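Local structure of protein KP700603 (Klebsiella pneumoniae 700603, 5KVK) at residues 125-130 against 138-143; 14-19 against 43-48; 31-36 against 105-110. The protein is of unknown function but belongs to the CinA (competence-damaged protein) superfamily, which includes amidases acting on nicotinamide mononucleotide. All coordinates share one frame; numbering follows the deposited sequence.

Contacts 1 and 3 lie in the same mixed sheet, whereas contact 2, at one side of it, joins helix 12-26 to helix 40-46 and the turn that follows. Contact 3 is central, its centre about 3 Å from the centre of the chain, with mostly small or beta-branched residues between two parallel strands. Contact 1, its centre 9 Å from that of the chain, pairs antiparallel strands out to an edge of the sheet within this chain, and carries large aromatic and long polar side chains, some exposed. Strands 104-110 and 125-132 are neighbours, so contacts 1 and 3 touch directly. The centre of contact 2 is 14 Å out yet buried, resting on one side-chain hydrogen bond and threonine packing; Leu45 connects it to contact 3 through Thr32.

Contact 1 of 3, residues 125-130 against 138-143; sequences TVWFAW and TQRMRF
Arg140 lays CB and CG over one face of the Trp127 indole. Arg140 CB stands 3.7 Å from the centroid of the six-membered ring of Trp127 and only 12° off its normal, a CH-pi contact, and the chain runs on until Arg140 CD is 3.5 Å from Trp127 NE1. With Arg140 CG anti to the backbone N (chi1 -159°), the chain is led across the ring rather than past it. Thr138 closes the edge of the same indole: its OG1 lies near the ring plane, 3.8 Å from Trp127 CZ3, and is bonded to Glu86 of helix 86-100.

The opposite face of the sheet bears a row of rings. Phe128 and Phe143 meet edge to edge, Phe128 CZ 3.9 Å from Phe143 CE1 and each atom near the plane of the other's ring, although the rings are turned nearly at right angles. Val126 CG2 abuts the edge of Phe143 as well, and Met141 CG settles against Phe128 CE1. Further along, Gln139 CB presses on the edge of Trp130, 3.7 Å from its CZ3; beyond it the glutamine chain bends, and NE2 reaches the carbonyl O of Arg140. Helix 147-165 covers this side, Phe157 meeting Phe128 edge-to-face.

Between the two faces the backbones pair through reciprocal hydrogen bonds. Val126 N lies 2.8 Å from Met141 O, and Gln139 N lies 3.0 Å from Phe128 O. The strand axes, 4.6 Å apart and 161° from parallel, describe a twisted antiparallel beta hairpin at the edge of a helix-covered mixed sheet.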
loop_
_atom_site.group_PDB
_atom_site.type_symbol
_atom_site.label_atom_id
_atom_site.label_comp_id
_atom_site.label_asym_id
_atom_site.label_seq_id
_atom_site.Cartn_x
_atom_site.Cartn_y
_atom_site.Cartn_z
ATOM N N THR A 125 16.899 10.060 -5.341
ATOM C CA THR A 125 17.004 9.134 -6.454
ATOM C C THR A 125 15.936 8.038 -6.401
ATOM O O THR A 125 15.762 7.343 -5.383
ATOM C CB THR A 125 18.396 8.508 -6.465
ATOM O OG1 THR A 125 19.429 9.527 -6.529
ATOM C CG2 THR A 125 18.544 7.563 -7.665
ATOM N N VAL A 126 15.232 7.872 -7.509
ATOM C CA VAL A 126 14.118 6.933 -7.572
ATOM C C VAL A 126 14.160 6.211 -8.931
ATOM O O VAL A 126 14.201 6.847 -9.998
ATOM C CB VAL A 126 12.746 7.626 -7.396
ATOM C CG1 VAL A 126 11.664 6.612 -7.421
ATOM C CG2 VAL A 126 12.603 8.458 -6.092
ATOM N N TRP A 127 14.116 4.883 -8.901
ATOM C CA TRP A 127 13.972 4.065 -10.109
ATOM C C TRP A 127 12.515 3.663 -10.298
ATOM O O TRP A 127 11.830 3.328 -9.324
ATOM C CB TRP A 127 14.805 2.778 -9.975
ATOM C CG TRP A 127 16.199 2.923 -10.535
ATOM C CD1 TRP A 127 17.342 3.155 -9.817
ATOM C CD2 TRP A 127 16.584 2.861 -11.922
ATOM N NE1 TRP A 127 18.445 3.212 -10.686
ATOM C CE2 TRP A 127 17.998 3.049 -11.976
ATOM C CE3 TRP A 127 15.882 2.655 -13.124
ATOM C CZ2 TRP A 127 18.715 3.024 -13.183
ATOM C CZ3 TRP A 127 16.600 2.651 -14.320
ATOM C CH2 TRP A 127 17.999 2.836 -14.341
ATOM N N PHE A 128 12.073 3.655 -11.549
ATOM C CA PHE A 128 10.732 3.270 -11.943
ATOM C C PHE A 128 10.784 2.151 -12.974
ATOM O O PHE A 128 11.660 2.132 -13.855
ATOM C CB PHE A 128 10.001 4.440 -12.583
ATOM C CG PHE A 128 9.858 5.644 -11.689
ATOM C CD1 PHE A 128 10.924 6.557 -11.528
ATOM C CD2 PHE A 128 8.662 5.852 -11.008
ATOM C CE1 PHE A 128 10.763 7.679 -10.682
ATOM C CE2 PHE A 128 8.507 6.960 -10.169
ATOM C CZ PHE A 128 9.559 7.853 -10.007
ATOM N N ALA A 129 9.807 1.267 -12.897
ATOM C CA ALA A 129 9.520 0.368 -14.021
ATOM C C ALA A 129 8.033 0.403 -14.326
ATOM O O ALA A 129 7.182 0.419 -13.409
ATOM C CB ALA A 129 9.979 -1.044 -13.688
ATOM N N TRP A 130 7.713 0.355 -15.616
ATOM C CA TRP A 130 6.362 0.183 -16.111
ATOM C C TRP A 130 6.403 -1.083 -16.947
ATOM O O TRP A 130 7.140 -1.152 -17.930
ATOM C CB TRP A 130 5.929 1.384 -16.972
ATOM C CG TRP A 130 5.966 2.732 -16.311
ATOM C CD1 TRP A 130 4.901 3.431 -15.732
ATOM C CD2 TRP A 130 7.113 3.553 -16.148
ATOM N NE1 TRP A 130 5.362 4.654 -15.223
ATOM C CE2 TRP A 130 6.707 4.734 -15.456
ATOM C CE3 TRP A 130 8.467 3.416 -16.526
ATOM C CZ2 TRP A 130 7.599 5.752 -15.135
ATOM C CZ3 TRP A 130 9.354 4.428 -16.231
ATOM C CH2 TRP A 130 8.911 5.607 -15.572
ATOM N N THR A 138 11.994 1.315 -18.227
ATOM C CA THR A 138 12.469 1.793 -16.913
ATOM C C THR A 138 12.984 3.231 -17.009
ATOM O O THR A 138 13.258 3.747 -18.102
ATOM C CB THR A 138 13.611 0.952 -16.375
ATOM O OG1 THR A 138 14.729 1.029 -17.266
ATOM C CG2 THR A 138 13.198 -0.530 -16.188
ATOM N N GLN A 139 13.166 3.855 -15.842
ATOM C CA GLN A 139 13.667 5.229 -15.807
ATOM C C GLN A 139 14.195 5.546 -14.422
ATOM O O GLN A 139 13.496 5.267 -13.446
ATOM C CB GLN A 139 12.553 6.248 -16.154
ATOM C CG GLN A 139 13.016 7.733 -16.114
ATOM C CD GLN A 139 13.992 8.025 -17.231
ATOM O OE1 GLN A 139 13.665 7.805 -18.397
ATOM N NE2 GLN A 139 15.204 8.488 -16.887
ATOM N N ARG A 140 15.386 6.179 -14.367
ATOM C CA ARG A 140 15.887 6.771 -13.124
ATOM C C ARG A 140 15.589 8.262 -13.101
ATOM O O ARG A 140 15.859 8.977 -14.082
ATOM C CB ARG A 140 17.389 6.556 -12.944
ATOM C CG ARG A 140 17.814 6.710 -11.453
ATOM C CD ARG A 140 19.293 6.552 -11.346
ATOM N NE ARG A 140 19.924 7.678 -12.010
ATOM C CZ ARG A 140 21.233 7.839 -12.113
ATOM N NH1 ARG A 140 22.053 6.915 -11.626
ATOM N NH2 ARG A 140 21.721 8.902 -12.739
ATOM N N MET A 141 15.120 8.735 -11.948
ATOM C CA MET A 141 14.976 10.164 -11.693
ATOM C C MET A 141 15.710 10.530 -10.408
ATOM O O MET A 141 15.985 9.676 -9.569
ATOM C CB MET A 141 13.497 10.574 -11.598
ATOM C CG MET A 141 12.692 10.198 -12.864
ATOM S SD MET A 141 13.119 11.194 -14.251
ATOM C CE MET A 141 12.435 12.815 -13.863
ATOM N N ARG A 142 16.046 11.813 -10.261
ATOM C CA ARG A 142 16.576 12.318 -8.984
ATOM C C ARG A 142 15.779 13.560 -8.621
ATOM O O ARG A 142 16.058 14.624 -9.147
ATOM C CB ARG A 142 18.068 12.626 -9.070
ATOM C CG ARG A 142 18.745 12.728 -7.708
ATOM C CD ARG A 142 19.031 14.130 -7.307
ATOM N NE ARG A 142 20.048 14.132 -6.259
ATOM C CZ ARG A 142 20.696 15.219 -5.838
ATOM N NH1 ARG A 142 20.408 16.411 -6.357
ATOM N NH2 ARG A 142 21.616 15.118 -4.882
ATOM N N PHE A 143 14.803 13.440 -7.713
ATOM C CA PHE A 143 13.960 14.574 -7.401
ATOM C C PHE A 143 14.601 15.441 -6.340
ATOM O O PHE A 143 15.369 14.965 -5.493
ATOM C CB PHE A 143 12.601 14.098 -6.919
ATOM C CG PHE A 143 11.911 13.244 -7.910
ATOM C CD1 PHE A 143 11.870 11.851 -7.768
ATOM C CD2 PHE A 143 11.300 13.816 -9.007
ATOM C CE1 PHE A 143 11.224 11.078 -8.719
ATOM C CE2 PHE A 143 10.646 13.009 -9.981
ATOM C CZ PHE A 143 10.599 11.640 -9.821
#

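Contact 2 of 3, residues 14-19 against 43-48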
loop_
_atom_site.group_PDB
_atom_site.type_symbol
_atom_site.label_atom_id
_atom_site.label_comp_id
_atom_site.label_asym_id
_atom_site.label_seq_id
_atom_site.Cartn_x
_atom_site.Cartn_y
_atom_site.Cartn_z
ATOM N N GLU A 14 -5.911 15.201 -10.098
ATOM C CA GLU A 14 -6.345 15.509 -11.467
ATOM C C GLU A 14 -5.595 14.669 -12.514
ATOM O O GLU A 14 -6.218 14.034 -13.385
ATOM C CB GLU A 14 -6.187 17.008 -11.723
ATOM C CG GLU A 14 -6.665 17.459 -13.095
ATOM C CD GLU A 14 -6.409 18.947 -13.304
ATOM O OE1 GLU A 14 -5.769 19.572 -12.428
ATOM O OE2 GLU A 14 -6.839 19.439 -14.351
ATOM N N LEU A 15 -4.262 14.625 -12.427
ATOM C CA LEU A 15 -3.459 13.736 -13.284
ATOM C C LEU A 15 -3.945 12.291 -13.228
ATOM O O LEU A 15 -4.061 11.604 -14.267
ATOM C CB LEU A 15 -1.996 13.807 -12.834
ATOM C CG LEU A 15 -1.084 12.753 -13.452
ATOM C CD1 LEU A 15 -0.991 13.192 -14.888
ATOM C CD2 LEU A 15 0.285 12.743 -12.806
ATOM N N THR A 16 -4.176 11.782 -12.010
ATOM C CA THR A 16 -4.573 10.385 -11.899
ATOM C C THR A 16 -5.932 10.161 -12.535
ATOM O O THR A 16 -6.186 9.092 -13.096
ATOM C CB THR A 16 -4.604 9.959 -10.435
ATOM O OG1 THR A 16 -3.290 10.187 -9.892
ATOM C CG2 THR A 16 -4.937 8.480 -10.301
ATOM N N THR A 17 -6.841 11.137 -12.418
ATOM C CA THR A 17 -8.126 11.017 -13.110
ATOM C C THR A 17 -7.910 10.804 -14.608
ATOM O O THR A 17 -8.551 9.939 -15.244
ATOM C CB THR A 17 -8.933 12.289 -12.846
ATOM O OG1 THR A 17 -9.221 12.362 -11.437
ATOM C CG2 THR A 17 -10.202 12.316 -13.646
ATOM N N ARG A 18 -6.994 11.579 -15.191
ATOM C CA ARG A 18 -6.814 11.515 -16.643
ATOM C C ARG A 18 -6.271 10.156 -17.034
ATOM O O ARG A 18 -6.778 9.481 -17.930
ATOM C CB ARG A 18 -5.864 12.606 -17.106
ATOM C CG ARG A 18 -5.551 12.459 -18.568
ATOM C CD ARG A 18 -4.733 13.586 -19.150
ATOM N NE ARG A 18 -3.474 13.867 -18.444
ATOM C CZ ARG A 18 -2.272 13.366 -18.729
ATOM N NH1 ARG A 18 -2.099 12.449 -19.679
ATOM N NH2 ARG A 18 -1.223 13.792 -18.045
ATOM N N VAL A 19 -5.268 9.700 -16.310
ATOM C CA VAL A 19 -4.647 8.434 -16.667
ATOM C C VAL A 19 -5.580 7.262 -16.398
ATOM O O VAL A 19 -5.622 6.297 -17.183
ATOM C CB VAL A 19 -3.307 8.316 -15.915
ATOM C CG1 VAL A 19 -2.716 6.951 -16.154
ATOM C CG2 VAL A 19 -2.361 9.362 -16.441
ATOM N N ALA A 43 -2.584 4.840 -2.887
ATOM C CA ALA A 43 -3.564 5.737 -2.293
ATOM C C ALA A 43 -4.165 6.640 -3.354
ATOM O O ALA A 43 -5.371 6.899 -3.334
ATOM C CB ALA A 43 -2.934 6.577 -1.180
ATOM N N ALA A 44 -3.348 7.083 -4.323
ATOM C CA ALA A 44 -3.871 7.973 -5.350
ATOM C C ALA A 44 -4.862 7.235 -6.237
ATOM O O ALA A 44 -5.919 7.808 -6.614
ATOM C CB ALA A 44 -2.733 8.563 -6.188
ATOM N N LEU A 45 -4.567 5.956 -6.513
ATOM C CA LEU A 45 -5.454 5.153 -7.354
ATOM C C LEU A 45 -6.752 4.855 -6.627
ATOM O O LEU A 45 -7.829 4.802 -7.248
ATOM C CB LEU A 45 -4.751 3.863 -7.754
ATOM C CG LEU A 45 -3.443 4.128 -8.552
ATOM C CD1 LEU A 45 -2.496 2.916 -8.794
ATOM C CD2 LEU A 45 -3.834 4.772 -9.914
ATOM N N CYS A 46 -6.664 4.576 -5.326
ATOM C CA CYS A 46 -7.902 4.262 -4.620
ATOM C C CYS A 46 -8.751 5.480 -4.378
ATOM O O CYS A 46 -9.941 5.312 -4.079
ATOM C CB CYS A 46 -7.598 3.554 -3.277
ATOM S SG CYS A 46 -6.748 1.924 -3.524
ATOM N N ALA A 47 -8.180 6.683 -4.450
ATOM C CA ALA A 47 -8.924 7.908 -4.236
ATOM C C ALA A 47 -9.773 8.273 -5.453
ATOM O O ALA A 47 -10.625 9.181 -5.355
ATOM C CB ALA A 47 -8.002 9.105 -3.915
ATOM N N GLN A 48 -9.588 7.554 -6.561
ATOM C CA GLN A 48 -10.328 7.748 -7.803
ATOM C C GLN A 48 -11.755 7.249 -7.681
ATOM O O GLN A 48 -12.074 6.378 -6.866
ATOM C CB GLN A 48 -9.645 7.016 -8.948
ATOM C CG GLN A 48 -8.418 7.697 -9.400
ATOM C CD GLN A 48 -8.797 8.930 -10.141
ATOM O OE1 GLN A 48 -9.535 8.847 -11.110
ATOM N NE2 GLN A 48 -8.316 10.069 -9.703
#
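Gln48 reaches across to Thr17, its NE2 giving a hydrogen bond to Thr17 OG1 at 3.0 Å. This polar contact is nearly straight (166° at the hydrogen), and the hydroxyl oxygen lies in the plane of the amide, so one N-H is aimed directly at it. Thr17 OG1 is also bonded to His13 O one turn back, which ties the receiving hydroxyl to its own helix. With Gln48 CG anti to the carbonyl carbon, a bend at chi2 (-73°) turns the amide toward helix 12-26; its OE1 comes to 3.3 Å from Thr17 CA.

Apolar contact falls to Thr16. Its methyl, CG2, meets Gln48 CG at 3.7 Å and Leu45 CD2 at 3.9 Å, while its hydroxyl side rests near Ala44 CB, 4.1 Å from OG1. That hydroxyl bonds Thr12 O within the helix, leaving the methyl to pack on Gln48 and Leu45.

Around these, Leu45 and Val19 both touch Met159 of helix 147-165, and Phe54 lies against Gln48. The arrangement is that of helices packed together on one face of the central sheet, in the outer layer of an alpha/beta/alpha fold.

Contact 3 of 3, residues 31-36 against 105-110; sequences TTAESC and AIAISG
Thr31 and Ala105 begin the pairing: Ile106 N donates to Thr31 O at 3.0 Å, and the Thr31 methyl CG2 lies 3.7 Å from Ala105 CB. The bonding then crosses back and forth, Ala33 N to Ile106 O at 2.9 Å and Ile108 N to Ala33 O at 3.0 Å. CA-H groups of Ala105, Thr32 and Ala107 lean on the same acceptors. A fourth link, Ser35 N to Ile108 O, is long and weak (3.2 Å, 132° at the hydrogen). Water 1 donates to Ile108 O at 2.8 Å here; its separation from Ser35 N is improbably short, so that bond is doubtful. At the end, Cys36 SG lies between its backbone N and carbonyl carbon (chi1 63°), which sets it 3.5 Å from Gly110 N, beside a residue without a side chain.

An angle of 11° between the strand directions marks a parallel pair, the first and third strands of a 2-1-3 order in which strand 55-61 lies on the far side of strand 30-34: the parallel half of the mixed sheet, in a three-layer alpha/beta/alpha fold.

In the next shell, Thr31 OG1, anti to the backbone N, turns to Thr57 O, leaving the methyl for Ala105, while Thr32 OG1 meets the Tyr55 hydroxyl. Glu34 bonds Thr37 OG1 and the backbone N atoms of Leu41 and Ala42 in the first turn of helix 40-46, and beyond the strand Ser35 OG is held by Thr61 O and by Lys67 NZ, a pair consistent with the Ser-Lys site of CinA-family amidases. On one face Ile96 of helix 86-100 covers Thr31 and Ala105; on the other, Leu41 packs on Thr32, Ile106 and Ile108.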
loop_
_atom_site.group_PDB
_atom_site.type_symbol
_atom_site.label_atom_id
_atom_site.label_comp_id
_atom_site.label_asym_id
_atom_site.label_seq_id
_atom_site.Cartn_x
_atom_site.Cartn_y
_atom_site.Cartn_z
ATOM N N THR A 31 -1.519 -2.672 -11.565
ATOM C CA THR A 31 -1.151 -3.031 -10.212
ATOM C C THR A 31 0.157 -2.311 -9.874
ATOM O O THR A 31 0.851 -1.830 -10.764
ATOM C CB THR A 31 -1.000 -4.577 -10.081
ATOM O OG1 THR A 31 -0.788 -4.951 -8.702
ATOM C CG2 THR A 31 0.145 -5.113 -10.996
ATOM N N THR A 32 0.498 -2.231 -8.575
ATOM C CA THR A 32 1.620 -1.393 -8.119
ATOM C C THR A 32 2.421 -2.069 -7.000
ATOM O O THR A 32 1.884 -2.778 -6.140
ATOM C CB THR A 32 1.113 -0.010 -7.562
ATOM O OG1 THR A 32 0.195 -0.243 -6.488
ATOM C CG2 THR A 32 0.412 0.835 -8.690
ATOM N N ALA A 33 3.727 -1.813 -7.006
ATOM C CA ALA A 33 4.688 -2.305 -5.985
ATOM C C ALA A 33 5.560 -1.118 -5.611
ATOM O O ALA A 33 6.213 -0.503 -6.477
ATOM C CB ALA A 33 5.572 -3.452 -6.516
ATOM N N GLU A 34 5.495 -0.718 -4.341
ATOM C CA GLU A 34 6.143 0.478 -3.847
ATOM C C GLU A 34 7.113 0.190 -2.710
ATOM O O GLU A 34 6.895 -0.705 -1.921
ATOM C CB GLU A 34 5.122 1.471 -3.282
ATOM C CG GLU A 34 4.226 2.039 -4.384
ATOM C CD GLU A 34 3.138 2.902 -3.747
ATOM O OE1 GLU A 34 3.462 4.012 -3.289
ATOM O OE2 GLU A 34 1.952 2.473 -3.648
ATOM N N SER A 35 8.153 1.017 -2.640
ATOM C CA SER A 35 9.008 0.940 -1.480
ATOM C C SER A 35 8.963 2.339 -0.851
ATOM O O SER A 35 8.103 2.592 0.005
ATOM C CB SER A 35 10.384 0.426 -1.914
ATOM O OG SER A 35 11.144 0.137 -0.767
ATOM N N CYS A 36 9.813 3.264 -1.341
ATOM C CA CYS A 36 9.971 4.559 -0.680
ATOM C C CYS A 36 8.716 5.418 -0.763
ATOM O O CYS A 36 8.515 6.281 0.130
ATOM C CB CYS A 36 11.180 5.336 -1.233
ATOM S SG CYS A 36 11.040 5.781 -2.990
ATOM N N ALA A 105 2.097 -3.304 -14.615
ATOM C CA ALA A 105 2.598 -3.094 -13.240
ATOM C C ALA A 105 3.524 -1.903 -13.208
ATOM O O ALA A 105 4.377 -1.757 -14.090
ATOM C CB ALA A 105 3.363 -4.306 -12.698
ATOM N N ILE A 106 3.379 -1.071 -12.172
ATOM C CA ILE A 106 4.364 -0.027 -11.889
ATOM C C ILE A 106 5.116 -0.410 -10.635
ATOM O O ILE A 106 4.493 -0.790 -9.626
ATOM C CB ILE A 106 3.701 1.341 -11.692
ATOM C CG1 ILE A 106 3.174 1.811 -13.037
ATOM C CG2 ILE A 106 4.697 2.317 -11.090
ATOM C CD1 ILE A 106 2.371 3.111 -12.863
ATOM N N ALA A 107 6.484 -0.358 -10.699
ATOM C CA ALA A 107 7.282 -0.573 -9.488
ATOM C C ALA A 107 8.114 0.684 -9.272
ATOM O O ALA A 107 8.651 1.258 -10.221
ATOM C CB ALA A 107 8.220 -1.820 -9.596
ATOM N N ILE A 108 8.231 1.121 -8.014
ATOM C CA ILE A 108 9.006 2.308 -7.705
ATOM C C ILE A 108 9.936 1.934 -6.543
ATOM O O ILE A 108 9.456 1.451 -5.513
ATOM C CB ILE A 108 8.108 3.463 -7.274
ATOM C CG1 ILE A 108 7.037 3.784 -8.336
ATOM C CG2 ILE A 108 8.981 4.707 -6.818
ATOM C CD1 ILE A 108 6.080 4.974 -7.877
ATOM N N SER A 109 11.229 2.196 -6.702
ATOM C CA SER A 109 12.196 1.937 -5.642
ATOM C C SER A 109 13.200 3.066 -5.618
ATOM O O SER A 109 13.802 3.375 -6.663
ATOM C CB SER A 109 12.924 0.581 -5.872
ATOM O OG SER A 109 13.740 0.334 -4.733
ATOM N N GLY A 110 13.398 3.673 -4.438
ATOM C CA GLY A 110 14.234 4.856 -4.390
ATOM C C GLY A 110 14.549 5.213 -2.938
ATOM O O GLY A 110 14.139 4.511 -1.996
HETATM O O HOH W 1 8.134 3.258 -3.785
#